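Local coordinates for sperm-specific class P protein 19 (Caenorhabditis elegans, PDB 1ROW) that probably serves as a small structural protein of nematode sperm, built on the immunoglobulin-like beta-sandwich of the major sperm protein domain, at residues A[3-8]-A[21-26]; A[7-12]-A[102-107]; A[29-34]-A[50-55]; A[33-38]-A[74-79]; A[43-48]-A[58-63]. All coordinates share one frame; numbering follows the deposited sequence.

Contact 1: residues A[3-8]-A[21-26]; sequences LTADPP and HKLVNG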
# COMPACT_ATOMS: atom_id res chain seq x y z
N LEU A 3 -5.71 -3.35 10.71
CA LEU A 3 -4.72 -2.82 9.72
C LEU A 3 -4.98 -1.36 9.38
O LEU A 3 -6.00 -1.02 8.78
CB LEU A 3 -4.77 -3.64 8.43
CG LEU A 3 -3.80 -3.17 7.34
CD1 LEU A 3 -2.38 -3.13 7.89
CD2 LEU A 3 -3.89 -4.12 6.16
N THR A 4 -4.05 -0.49 9.75
CA THR A 4 -4.19 0.93 9.48
C THR A 4 -3.04 1.46 8.64
O THR A 4 -2.03 0.79 8.44
CB THR A 4 -4.27 1.74 10.79
OG1 THR A 4 -3.12 1.45 11.59
CG2 THR A 4 -5.51 1.37 11.58
N ALA A 5 -3.20 2.68 8.13
CA ALA A 5 -2.17 3.33 7.35
C ALA A 5 -2.03 4.74 7.91
O ALA A 5 -3.01 5.48 8.01
CB ALA A 5 -2.56 3.39 5.89
N ASP A 6 -0.81 5.08 8.30
CA ASP A 6 -0.52 6.39 8.86
C ASP A 6 0.45 7.14 7.96
O ASP A 6 1.63 6.79 7.88
CB ASP A 6 0.08 6.22 10.26
CG ASP A 6 0.57 7.53 10.85
OD1 ASP A 6 -0.22 8.49 10.91
OD2 ASP A 6 1.75 7.58 11.25
N PRO A 7 -0.02 8.19 7.27
CA PRO A 7 -1.39 8.72 7.27
C PRO A 7 -2.31 7.90 6.39
O PRO A 7 -1.85 7.15 5.52
CB PRO A 7 -1.22 10.13 6.70
CG PRO A 7 0.24 10.38 6.69
CD PRO A 7 0.83 9.03 6.43
N PRO A 8 -3.62 8.04 6.60
CA PRO A 8 -4.69 7.35 5.87
C PRO A 8 -5.01 7.98 4.52
O PRO A 8 -5.81 7.43 3.76
CB PRO A 8 -5.86 7.43 6.84
CG PRO A 8 -5.67 8.80 7.42
CD PRO A 8 -4.19 8.80 7.73
N HIS A 21 3.82 6.16 3.79
CA HIS A 21 2.73 5.74 4.64
C HIS A 21 3.13 4.47 5.39
O HIS A 21 3.65 3.53 4.80
CB HIS A 21 1.49 5.51 3.78
CG HIS A 21 1.08 6.74 3.02
ND1 HIS A 21 0.04 7.55 3.42
CD2 HIS A 21 1.63 7.33 1.94
CE1 HIS A 21 -0.02 8.61 2.62
NE2 HIS A 21 0.94 8.50 1.71
N LYS A 22 2.90 4.47 6.70
CA LYS A 22 3.25 3.32 7.53
C LYS A 22 2.06 2.40 7.75
O LYS A 22 1.10 2.77 8.41
CB LYS A 22 3.77 3.78 8.90
CG LYS A 22 4.95 4.74 8.86
CD LYS A 22 5.31 5.22 10.27
CE LYS A 22 6.39 6.31 10.24
NZ LYS A 22 6.70 6.83 11.61
N LEU A 23 2.13 1.19 7.18
CA LEU A 23 1.06 0.22 7.37
C LEU A 23 1.25 -0.34 8.78
O LEU A 23 2.34 -0.80 9.13
CB LEU A 23 1.14 -0.90 6.34
CG LEU A 23 0.89 -0.50 4.88
CD1 LEU A 23 0.87 -1.75 4.01
CD2 LEU A 23 -0.44 0.23 4.77
N VAL A 24 0.20 -0.29 9.59
CA VAL A 24 0.29 -0.79 10.95
C VAL A 24 -0.65 -1.96 11.19
O VAL A 24 -1.85 -1.87 10.93
CB VAL A 24 -0.03 0.31 11.97
CG1 VAL A 24 0.05 -0.25 13.39
CG2 VAL A 24 0.93 1.47 11.79
N ASN A 25 -0.08 -3.05 11.70
CA ASN A 25 -0.86 -4.24 12.00
C ASN A 25 -0.98 -4.40 13.51
O ASN A 25 -0.02 -4.78 14.18
CB ASN A 25 -0.20 -5.49 11.40
CG ASN A 25 -0.92 -6.77 11.77
OD1 ASN A 25 -2.01 -6.74 12.35
ND2 ASN A 25 -0.33 -7.92 11.42
N GLY A 26 -2.17 -4.09 14.03
CA GLY A 26 -2.40 -4.20 15.46
C GLY A 26 -3.01 -5.53 15.84
O GLY A 26 -3.36 -5.75 17.00

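Contact 2: residues A[7-12]-A[102-107]; sequences PPACTV and TIPMSA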
# COMPACT_ATOMS: atom_id res chain seq x y z
N PRO A 7 -0.02 8.19 7.27
CA PRO A 7 -1.39 8.72 7.27
C PRO A 7 -2.31 7.90 6.39
O PRO A 7 -1.85 7.15 5.52
CB PRO A 7 -1.22 10.13 6.70
CG PRO A 7 0.24 10.38 6.69
CD PRO A 7 0.83 9.03 6.43
N PRO A 8 -3.62 8.04 6.60
CA PRO A 8 -4.69 7.35 5.87
C PRO A 8 -5.01 7.98 4.52
O PRO A 8 -5.81 7.43 3.76
CB PRO A 8 -5.86 7.43 6.84
CG PRO A 8 -5.67 8.80 7.42
CD PRO A 8 -4.19 8.80 7.73
N ALA A 9 -4.41 9.13 4.22
CA ALA A 9 -4.63 9.80 2.94
C ALA A 9 -3.33 10.39 2.42
O ALA A 9 -2.46 10.77 3.20
CB ALA A 9 -5.68 10.89 3.09
N CYS A 10 -3.20 10.45 1.10
CA CYS A 10 -2.00 10.99 0.46
C CYS A 10 -2.28 12.28 -0.31
O CYS A 10 -3.29 12.38 -1.01
CB CYS A 10 -1.41 9.95 -0.51
SG CYS A 10 -0.18 10.61 -1.67
N THR A 11 -1.40 13.26 -0.18
CA THR A 11 -1.54 14.53 -0.90
C THR A 11 -0.17 14.93 -1.42
O THR A 11 0.73 15.23 -0.64
CB THR A 11 -2.07 15.67 0.02
OG1 THR A 11 -1.13 15.91 1.08
CG2 THR A 11 -3.42 15.32 0.60
N VAL A 12 -0.00 14.93 -2.73
CA VAL A 12 1.28 15.27 -3.32
C VAL A 12 1.18 16.33 -4.40
O VAL A 12 0.11 16.57 -4.96
CB VAL A 12 1.94 14.04 -3.97
CG1 VAL A 12 2.36 13.04 -2.89
CG2 VAL A 12 0.97 13.40 -4.95
N THR A 102 -8.37 1.48 1.47
CA THR A 102 -8.06 2.40 0.40
C THR A 102 -7.50 3.72 0.91
O THR A 102 -8.05 4.33 1.83
CB THR A 102 -9.30 2.67 -0.46
OG1 THR A 102 -9.74 1.44 -1.05
CG2 THR A 102 -8.98 3.67 -1.57
N ILE A 103 -6.38 4.12 0.32
CA ILE A 103 -5.70 5.36 0.67
C ILE A 103 -5.90 6.28 -0.53
O ILE A 103 -5.42 5.99 -1.63
CB ILE A 103 -4.18 5.15 0.87
CG1 ILE A 103 -3.93 4.24 2.07
CG2 ILE A 103 -3.47 6.49 1.07
CD1 ILE A 103 -2.46 3.98 2.34
N PRO A 104 -6.64 7.39 -0.35
CA PRO A 104 -6.82 8.27 -1.50
C PRO A 104 -5.54 9.04 -1.79
O PRO A 104 -4.76 9.35 -0.88
CB PRO A 104 -7.98 9.18 -1.06
CG PRO A 104 -7.81 9.25 0.42
CD PRO A 104 -7.48 7.81 0.79
N MET A 105 -5.29 9.32 -3.06
CA MET A 105 -4.09 10.06 -3.44
C MET A 105 -4.53 11.31 -4.18
O MET A 105 -5.10 11.24 -5.27
CB MET A 105 -3.19 9.21 -4.34
CG MET A 105 -2.72 7.91 -3.73
SD MET A 105 -1.58 7.08 -4.85
CE MET A 105 -0.75 6.02 -3.80
N SER A 106 -4.26 12.47 -3.59
CA SER A 106 -4.63 13.74 -4.20
C SER A 106 -3.42 14.48 -4.76
O SER A 106 -2.60 14.98 -4.01
CB SER A 106 -5.33 14.64 -3.18
OG SER A 106 -6.53 14.07 -2.72
N ALA A 107 -3.31 14.52 -6.09
CA ALA A 107 -2.22 15.23 -6.74
C ALA A 107 -2.79 16.61 -7.03
O ALA A 107 -3.71 16.75 -7.85
CB ALA A 107 -1.82 14.52 -8.03

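Contact 3: residues A[29-34]-A[50-55]; sequences EKIVFK and GFVDPS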
# COMPACT_ATOMS: atom_id res chain seq x y z
N GLU A 29 -1.78 -11.69 14.29
CA GLU A 29 -1.22 -12.59 13.28
C GLU A 29 -0.55 -11.76 12.19
O GLU A 29 -0.90 -10.61 11.96
CB GLU A 29 -2.30 -13.50 12.67
CG GLU A 29 -3.36 -12.78 11.82
CD GLU A 29 -4.36 -13.75 11.19
OE1 GLU A 29 -3.93 -14.77 10.62
OE2 GLU A 29 -5.58 -13.48 11.25
N LYS A 30 0.44 -12.35 11.52
CA LYS A 30 1.15 -11.66 10.45
C LYS A 30 0.18 -11.48 9.29
O LYS A 30 -0.68 -12.32 9.05
CB LYS A 30 2.34 -12.50 9.99
CG LYS A 30 3.19 -11.85 8.90
CD LYS A 30 4.33 -12.79 8.45
CE LYS A 30 5.24 -13.17 9.63
NZ LYS A 30 6.24 -14.21 9.26
N ILE A 31 0.31 -10.37 8.58
CA ILE A 31 -0.55 -10.13 7.43
C ILE A 31 0.28 -10.01 6.17
O ILE A 31 1.44 -9.58 6.21
CB ILE A 31 -1.40 -8.85 7.60
CG1 ILE A 31 -0.48 -7.64 7.78
CG2 ILE A 31 -2.36 -9.00 8.78
CD1 ILE A 31 -1.21 -6.34 8.07
N VAL A 32 -0.30 -10.42 5.05
CA VAL A 32 0.34 -10.33 3.75
C VAL A 32 -0.49 -9.29 3.01
O VAL A 32 -1.71 -9.23 3.20
CB VAL A 32 0.29 -11.69 3.00
CG1 VAL A 32 -1.15 -12.06 2.68
CG2 VAL A 32 1.11 -11.61 1.72
N PHE A 33 0.14 -8.46 2.18
CA PHE A 33 -0.60 -7.45 1.45
C PHE A 33 -0.08 -7.28 0.02
O PHE A 33 1.06 -7.63 -0.29
CB PHE A 33 -0.51 -6.10 2.18
CG PHE A 33 0.86 -5.48 2.16
CD1 PHE A 33 1.32 -4.80 1.04
CD2 PHE A 33 1.70 -5.58 3.27
CE1 PHE A 33 2.59 -4.22 1.01
CE2 PHE A 33 2.98 -5.01 3.25
CZ PHE A 33 3.42 -4.33 2.13
N LYS A 34 -0.95 -6.75 -0.85
CA LYS A 34 -0.63 -6.48 -2.25
C LYS A 34 -1.26 -5.13 -2.58
O LYS A 34 -2.44 -4.90 -2.29
CB LYS A 34 -1.22 -7.54 -3.18
CG LYS A 34 -0.94 -7.24 -4.64
CD LYS A 34 -1.61 -8.23 -5.59
CE LYS A 34 -1.10 -8.03 -7.01
NZ LYS A 34 -1.21 -6.60 -7.46
N GLY A 50 4.22 -7.40 0.31
CA GLY A 50 4.94 -7.40 1.57
C GLY A 50 4.19 -8.02 2.73
O GLY A 50 3.08 -8.52 2.58
N PHE A 51 4.84 -8.00 3.89
CA PHE A 51 4.27 -8.54 5.12
C PHE A 51 4.24 -7.45 6.18
O PHE A 51 4.97 -6.46 6.09
CB PHE A 51 5.17 -9.66 5.68
CG PHE A 51 5.28 -10.87 4.79
CD1 PHE A 51 4.19 -11.70 4.57
CD2 PHE A 51 6.50 -11.20 4.21
CE1 PHE A 51 4.31 -12.85 3.80
CE2 PHE A 51 6.64 -12.35 3.44
CZ PHE A 51 5.54 -13.18 3.23
N VAL A 52 3.38 -7.62 7.18
CA VAL A 52 3.32 -6.69 8.30
C VAL A 52 3.15 -7.60 9.51
O VAL A 52 2.13 -8.28 9.65
CB VAL A 52 2.14 -5.70 8.23
CG1 VAL A 52 2.34 -4.61 9.27
CG2 VAL A 52 2.02 -5.09 6.84
N ASP A 53 4.16 -7.64 10.37
CA ASP A 53 4.14 -8.49 11.55
C ASP A 53 3.13 -8.03 12.60
O ASP A 53 2.70 -6.87 12.60
CB ASP A 53 5.53 -8.53 12.19
CG ASP A 53 6.58 -9.08 11.26
OD1 ASP A 53 6.33 -10.13 10.63
OD2 ASP A 53 7.66 -8.47 11.16
N PRO A 54 2.73 -8.93 13.50
CA PRO A 54 1.77 -8.57 14.55
C PRO A 54 2.39 -7.41 15.34
O PRO A 54 3.56 -7.47 15.71
CB PRO A 54 1.68 -9.84 15.39
CG PRO A 54 1.94 -10.92 14.40
CD PRO A 54 3.07 -10.36 13.58
N SER A 55 1.61 -6.36 15.57
CA SER A 55 2.08 -5.16 16.27
C SER A 55 3.32 -4.57 15.59
O SER A 55 4.11 -3.86 16.20
CB SER A 55 2.39 -5.47 17.75
OG SER A 55 3.56 -6.25 17.88

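Contact 4: residues A[33-38]-A[74-79]; sequences FKIKSS and LVVHFA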
# COMPACT_ATOMS: atom_id res chain seq x y z
N PHE A 33 0.14 -8.46 2.18
CA PHE A 33 -0.60 -7.45 1.45
C PHE A 33 -0.08 -7.28 0.02
O PHE A 33 1.06 -7.63 -0.29
CB PHE A 33 -0.51 -6.10 2.18
CG PHE A 33 0.86 -5.48 2.16
CD1 PHE A 33 1.32 -4.80 1.04
CD2 PHE A 33 1.70 -5.58 3.27
CE1 PHE A 33 2.59 -4.22 1.01
CE2 PHE A 33 2.98 -5.01 3.25
CZ PHE A 33 3.42 -4.33 2.13
N LYS A 34 -0.95 -6.75 -0.85
CA LYS A 34 -0.63 -6.48 -2.25
C LYS A 34 -1.26 -5.13 -2.58
O LYS A 34 -2.44 -4.90 -2.29
CB LYS A 34 -1.22 -7.54 -3.18
CG LYS A 34 -0.94 -7.24 -4.64
CD LYS A 34 -1.61 -8.23 -5.59
CE LYS A 34 -1.10 -8.03 -7.01
NZ LYS A 34 -1.21 -6.60 -7.46
N ILE A 35 -0.50 -4.25 -3.21
CA ILE A 35 -1.01 -2.93 -3.51
C ILE A 35 -1.23 -2.64 -4.99
O ILE A 35 -0.38 -2.92 -5.81
CB ILE A 35 -0.08 -1.85 -2.93
CG1 ILE A 35 0.16 -2.12 -1.45
CG2 ILE A 35 -0.69 -0.47 -3.14
CD1 ILE A 35 1.02 -1.10 -0.75
N LYS A 36 -2.39 -2.08 -5.30
CA LYS A 36 -2.73 -1.71 -6.66
C LYS A 36 -3.12 -0.24 -6.69
O LYS A 36 -3.87 0.23 -5.84
CB LYS A 36 -3.89 -2.57 -7.19
CG LYS A 36 -3.45 -3.85 -7.88
CD LYS A 36 -4.53 -4.36 -8.83
CE LYS A 36 -4.03 -5.50 -9.72
NZ LYS A 36 -5.03 -5.91 -10.74
N SER A 37 -2.59 0.49 -7.67
CA SER A 37 -2.86 1.91 -7.83
C SER A 37 -3.84 2.15 -8.98
O SER A 37 -3.77 1.47 -10.00
CB SER A 37 -1.56 2.66 -8.12
OG SER A 37 -1.81 3.99 -8.55
N SER A 38 -4.74 3.11 -8.81
CA SER A 38 -5.71 3.42 -9.86
C SER A 38 -5.01 4.20 -10.97
O SER A 38 -5.59 4.44 -12.02
CB SER A 38 -6.85 4.28 -9.30
OG SER A 38 -6.37 5.57 -8.92
N LEU A 74 -5.19 4.29 -3.91
CA LEU A 74 -4.22 3.24 -3.68
C LEU A 74 -4.99 2.19 -2.90
O LEU A 74 -5.45 2.45 -1.79
CB LEU A 74 -3.04 3.76 -2.86
CG LEU A 74 -1.80 2.86 -2.80
CD1 LEU A 74 -1.20 2.72 -4.20
CD2 LEU A 74 -0.79 3.47 -1.84
N VAL A 75 -5.16 1.02 -3.49
CA VAL A 75 -5.89 -0.05 -2.83
C VAL A 75 -4.95 -1.10 -2.29
O VAL A 75 -4.12 -1.66 -3.01
CB VAL A 75 -6.90 -0.71 -3.79
CG1 VAL A 75 -7.69 -1.78 -3.06
CG2 VAL A 75 -7.84 0.35 -4.36
N VAL A 76 -5.09 -1.37 -0.99
CA VAL A 76 -4.26 -2.35 -0.33
C VAL A 76 -5.08 -3.60 -0.02
O VAL A 76 -5.97 -3.58 0.83
CB VAL A 76 -3.66 -1.77 0.97
CG1 VAL A 76 -2.71 -2.78 1.59
CG2 VAL A 76 -2.93 -0.47 0.67
N HIS A 77 -4.78 -4.67 -0.74
CA HIS A 77 -5.46 -5.95 -0.55
C HIS A 77 -4.63 -6.74 0.47
O HIS A 77 -3.41 -6.86 0.32
CB HIS A 77 -5.51 -6.71 -1.88
CG HIS A 77 -6.29 -6.00 -2.94
ND1 HIS A 77 -7.64 -6.19 -3.13
CD2 HIS A 77 -5.93 -5.04 -3.83
CE1 HIS A 77 -8.08 -5.38 -4.07
NE2 HIS A 77 -7.06 -4.67 -4.51
N PHE A 78 -5.27 -7.25 1.51
CA PHE A 78 -4.54 -7.99 2.53
C PHE A 78 -5.23 -9.27 2.97
O PHE A 78 -6.41 -9.50 2.69
CB PHE A 78 -4.31 -7.09 3.74
CG PHE A 78 -5.58 -6.58 4.35
CD1 PHE A 78 -6.31 -7.36 5.24
CD2 PHE A 78 -6.07 -5.32 4.01
CE1 PHE A 78 -7.51 -6.91 5.78
CE2 PHE A 78 -7.27 -4.86 4.53
CZ PHE A 78 -7.99 -5.65 5.42
N ALA A 79 -4.47 -10.10 3.67
CA ALA A 79 -4.97 -11.37 4.18
C ALA A 79 -4.03 -11.94 5.21
O ALA A 79 -2.89 -11.49 5.37
CB ALA A 79 -5.14 -12.37 3.03

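Contact 5: residues A[43-48]-A[58-63]; sequences YRIAPV and KDVVIT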
# COMPACT_ATOMS: atom_id res chain seq x y z
N TYR A 43 2.39 7.41 -10.97
CA TYR A 43 2.71 6.86 -9.66
C TYR A 43 3.53 5.57 -9.69
O TYR A 43 3.32 4.70 -10.55
CB TYR A 43 1.44 6.58 -8.86
CG TYR A 43 0.71 7.79 -8.36
CD1 TYR A 43 1.13 8.47 -7.21
CD2 TYR A 43 -0.44 8.25 -9.01
CE1 TYR A 43 0.41 9.57 -6.72
CE2 TYR A 43 -1.15 9.35 -8.53
CZ TYR A 43 -0.72 10.00 -7.39
OH TYR A 43 -1.44 11.07 -6.92
N ARG A 44 4.44 5.46 -8.73
CA ARG A 44 5.27 4.28 -8.56
C ARG A 44 5.16 3.95 -7.07
O ARG A 44 5.35 4.82 -6.22
CB ARG A 44 6.72 4.58 -8.94
CG ARG A 44 6.93 4.76 -10.45
CD ARG A 44 6.66 3.47 -11.21
NE ARG A 44 6.90 3.61 -12.64
CZ ARG A 44 6.07 4.23 -13.49
NH1 ARG A 44 6.38 4.31 -14.78
NH2 ARG A 44 4.94 4.75 -13.05
N ILE A 45 4.84 2.69 -6.77
CA ILE A 45 4.69 2.28 -5.38
C ILE A 45 5.75 1.27 -4.96
O ILE A 45 6.04 0.31 -5.68
CB ILE A 45 3.28 1.67 -5.14
CG1 ILE A 45 3.10 1.36 -3.66
CG2 ILE A 45 3.09 0.42 -5.98
CD1 ILE A 45 3.07 2.60 -2.80
N ALA A 46 6.34 1.51 -3.79
CA ALA A 46 7.38 0.64 -3.26
C ALA A 46 7.17 0.37 -1.78
O ALA A 46 7.26 1.29 -0.96
CB ALA A 46 8.74 1.28 -3.49
N PRO A 47 6.91 -0.89 -1.41
CA PRO A 47 6.79 -2.07 -2.28
C PRO A 47 5.34 -2.36 -2.68
O PRO A 47 4.41 -1.79 -2.12
CB PRO A 47 7.37 -3.18 -1.42
CG PRO A 47 6.82 -2.81 -0.06
CD PRO A 47 7.05 -1.31 0.00
N VAL A 48 5.16 -3.26 -3.64
CA VAL A 48 3.82 -3.63 -4.08
C VAL A 48 3.34 -4.84 -3.28
O VAL A 48 2.14 -5.02 -3.06
CB VAL A 48 3.80 -3.96 -5.61
CG1 VAL A 48 4.83 -5.01 -5.92
CG2 VAL A 48 2.42 -4.45 -6.02
N LYS A 58 5.06 -1.58 8.32
CA LYS A 58 5.76 -1.66 7.04
C LYS A 58 5.59 -0.34 6.30
O LYS A 58 4.47 0.12 6.10
CB LYS A 58 5.18 -2.79 6.19
CG LYS A 58 5.77 -2.90 4.79
CD LYS A 58 7.21 -3.40 4.81
CE LYS A 58 7.70 -3.69 3.40
NZ LYS A 58 9.09 -4.25 3.37
N ASP A 59 6.70 0.26 5.91
CA ASP A 59 6.66 1.52 5.17
C ASP A 59 6.38 1.29 3.70
O ASP A 59 6.97 0.41 3.09
CB ASP A 59 7.97 2.28 5.32
CG ASP A 59 8.03 3.10 6.58
OD1 ASP A 59 7.03 3.09 7.33
OD2 ASP A 59 9.06 3.75 6.82
N VAL A 60 5.48 2.10 3.15
CA VAL A 60 5.13 2.03 1.75
C VAL A 60 5.35 3.43 1.17
O VAL A 60 4.71 4.39 1.60
CB VAL A 60 3.66 1.58 1.57
CG1 VAL A 60 2.73 2.52 2.33
CG2 VAL A 60 3.29 1.56 0.11
N VAL A 61 6.27 3.54 0.22
CA VAL A 61 6.57 4.82 -0.38
C VAL A 61 5.85 5.03 -1.70
O VAL A 61 5.92 4.18 -2.60
CB VAL A 61 8.08 4.99 -0.63
CG1 VAL A 61 8.36 6.34 -1.30
CG2 VAL A 61 8.84 4.89 0.68
N ILE A 62 5.16 6.16 -1.80
CA ILE A 62 4.43 6.54 -2.99
C ILE A 62 5.26 7.61 -3.68
O ILE A 62 5.48 8.70 -3.12
CB ILE A 62 3.05 7.17 -2.64
CG1 ILE A 62 2.17 6.17 -1.89
CG2 ILE A 62 2.34 7.62 -3.91
CD1 ILE A 62 0.90 6.80 -1.35
N THR A 63 5.74 7.31 -4.88
CA THR A 63 6.51 8.27 -5.65
C THR A 63 5.62 8.79 -6.77
O THR A 63 5.03 8.00 -7.52
CB THR A 63 7.78 7.64 -6.28
OG1 THR A 63 8.57 7.03 -5.26
CG2 THR A 63 8.61 8.71 -6.97
O HOH W 1 8.04 4.38 -4.91

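Contact 1: residues A[3-8]-A[21-26]
His21 reaches Pro7 because its CG stands anti to its own carbonyl carbon (chi1 -58°), and the ring, turned by chi2 of -101°, brings ND1 to the Pro7 carbonyl. ND1 donates to Pro7 O at 2.9 Å. The bond is nearly straight, 173° at the hydrogen, and O lies in the ring plane at the ring edge. The donor is tilted from the plane of the carbonyl. The proline ring crosses the imidazole at about a right angle, with Pro7 CD 3.4 Å from His21 ND1. A cis peptide bond before Pro7 turns the chain here. On the far side of the ring, NE2 is hydrogen-bonded to Ser19 OG. Both nitrogens are thus used, which fixes the ring flip. With an alanine here, Pro7 O would probably lose its side-chain donor and the turn after strand 4-6 would be freer to shift.

Strand 4-6 runs antiparallel to strand 17-25. Thr4 pairs with Val24 and Asp6 with Lys22 through two hydrogen bonds each; Val24 N to Thr4 O is 2.7 Å. Ala5 and Leu23 form the non-hydrogen-bonded pair between them. There Ala5 CB meets Leu23 CD2 at 4.0 Å. On the other face Thr4 and Val24 lie side by side, Thr4 OG1 3.3 Å from Val24 CB. Asp6 OD2 and Lys22 NZ are 5.0 Å apart, too far for a salt bridge.

The short edge strand of this MSP-domain sandwich is therefore held mainly by backbone bonds, with a buried histidine fastening its end. The nearby opposite charges would add at most a mild attraction.

Contact 2: residues A[7-12]-A[102-107]
The ring of Pro104 fits against the bend at Pro8 and Ala9. Its CG rests on the methyl of Ala9, 3.8 Å from Ala9 CB, and its CD sits 3.4 Å from Pro8 O. On the other side of the chain Ile103 pushes a branch into the same bend. Its CG2, anti to the backbone N, comes 3.7 Å from Pro8 O and also meets the backbone N of Cys10. The Pro8 carbonyl is thus approached by Pro104 and Ile103 together.

Further along, strand 10-13 lies parallel to strand 99-108. This is the parallel pair in an otherwise antiparallel sheet, and it places the early edge strand beside the last strand of the immunoglobulin-like MSP fold. Cys10 N donates to Pro104 O at 2.8 Å, nearly in line with the carbonyl bond. Cys10 O then accepts from Ser106 N, and Val12 N donates to Ser106 O.

Inward, Cys10 CB fills the dip beside Met105, 4.0 Å from Met105 CG. The extended methionine chain then leads away from strand 10-13 to pack on Leu74, Ile62 and Tyr43. Next comes Val12, whose CG2 lies 4.3 Å from Ala107 CB. Tyr43 packs against both Val12 and Ala107. On the outer face Thr11 CG2 lies 4.3 Å from Ser106 CB, while Ser106 OG bonds to Glu71.

Contact 3: residues A[29-34]-A[50-55]
Ile31 and Val52 form the apolar centre, lying side by side and pointing the same way. Ile31 CG1 sits between its backbone N and carbonyl carbon (chi1 59°), which presses it close to Val52: Ile31 CG1 is 3.3 Å from Val52 CB, tighter than usual. Ile31 CD1 continues over the same valine.

Phe33 packs next to them. Its ring is folded back over the neighbouring strand and one face covers the backbone of Gly50. Gly50 CA stands 3.8 Å from the Phe33 ring centroid, a CH-pi contact over the face. A CB at Gly50 would clash with the ring, so the glycine makes this fit possible. Val52 CG2 also touches the ring, 3.6 Å from Phe33 CD2. A serine in place of Phe33 would probably uncover the Gly50 backbone and open a gap beside Val52.

On the opposite face Val32 CG2 meets Phe51 CE1 at 4.0 Å, and Ala88 of helix 88-92 touches both residues. The Phe51 ring edge faces Ile31 O. Lys30 CD lies 4.0 Å from Phe51 CD1, and the lysine chain runs beside Asp53. Lys30 NZ stays 4.3 Å from Asp53 OD1, beyond a salt bridge. Pro54 CG packs on the backbone between Glu29 and Lys30. Asn25 ND2 bonds to both Glu29 O and Val52 O and ties this end to strand 17-25.

Two pairs of backbone bonds join Ile31 to Val52 and Phe33 to Gly50. This is the open end of the antiparallel beta hairpin 31-37/43-52 in the MSP-domain sandwich.

Contact 4: residues A[33-38]-A[74-79]
Ile35 and Leu74 cross at a slant on the inner face of an antiparallel strand pair, 31-37 with 70-80, in the immunoglobulin-like sandwich of the MSP domain. Ile35 CG2 is anti to the backbone N, and Leu74 CG is anti to its own (chi1 -167°), so the two branches lean into each other. Ile35 CG2 lies 3.4 Å from Leu74 CD1, which is tight. The same leucine methyl also touches Ser37 CB, at 3.9 Å. Ser37 OG is turned to another partner, Asn39 O.

Ile35 and Val76 are arranged differently. They lie side by side and point the same way, with Ile35 CG1 4.1 Å from Val76 CG2. The other valine methyl, CG1, reaches Phe33 CB. Phe33 and Phe78 meet through their CB atoms, and both rings lead away from this contact. Phe78 goes on to touch Leu3 and Val101. Val60 packs on Ile35, while Ile45, Ile62 and Met105 touch Leu74.

The outer face carries Lys34, Lys36, Val75 and His77. Both lysine chains lead away from strand 70-80 at their ends. His77 lies with its ring edge near Lys34 O. Lys34 NZ and His77 NE2 are 6.8 Å apart, so any effect of one charge on the other would probably be small.

Between the faces the backbone is regular. Lys34 pairs with His77 and Lys36 with Val75, each by two hydrogen bonds. Lys36 N to Val75 O is close to straight, 172° at the hydrogen. The shortest is Lys34 N to His77 O, 2.7 Å, with the donor in the carbonyl plane.

Contact 5: residues A[43-48]-A[58-63]
Arg44 O is gripped by two donors. Thr63 N reaches it at 2.9 Å across the strands, and a water donates to it at 3.0 Å. The same water is hydrogen-bonded to Thr63 OG1, 2.7 Å away, so it bridges the threonine side chain to the arginine carbonyl. Arg44 N returns a bond to Thr63 O. The arginine chain bends at chi2 (-66°) and folds back, and its NH2 bonds to Tyr43 O from above the carbonyl plane.

Ala46 and Val61 form the next hydrogen-bonded pair; Val61 N to Ala46 O is 2.7 Å. These pairs build the antiparallel hairpin 43-52/56-64 of the MSP-domain sandwich. After Ala46 a cis peptide bond leads into Pro47, whose CG packs on the lysine chain, 3.7 Å from Lys58 CE.

On the inner face Tyr43 and Ile62 cross at a slant, with Tyr43 CD1 3.6 Å from Ile62 CG2. Ile45 CG1 lies 3.8 Å from Val60 CG2; the exact placement of the Ile45 CD1 tip is doubtful. Leu74 of strand 70-80 touches Ile45 and Ile62, and Met105 touches Tyr43 and Ile62.

In the fold
All five contacts are strand pairs of one mixed sheet that wraps into a sandwich. Contacts 4 and 5 are the most central, their centres about 5 and 6 Å from the chain centre; their inner faces meet where Ile35 packs on Val60 and Leu74 on Ile62. Contacts 1, 2 and 3 lie further out, at about 9, 11 and 12 Å. Contacts 3 and 4 share strand 31-37, contacts 3 and 5 strand 43-52. Contacts 1 and 2 attach the two outermost strands and share the bend at Pro7 and Pro8. Contact 1 adds a histidine side-chain bond to its backbone ladder; contact 2 adds proline and small-residue packing to three backbone bonds. Contacts 2 and 3 have centres about 21 Å apart.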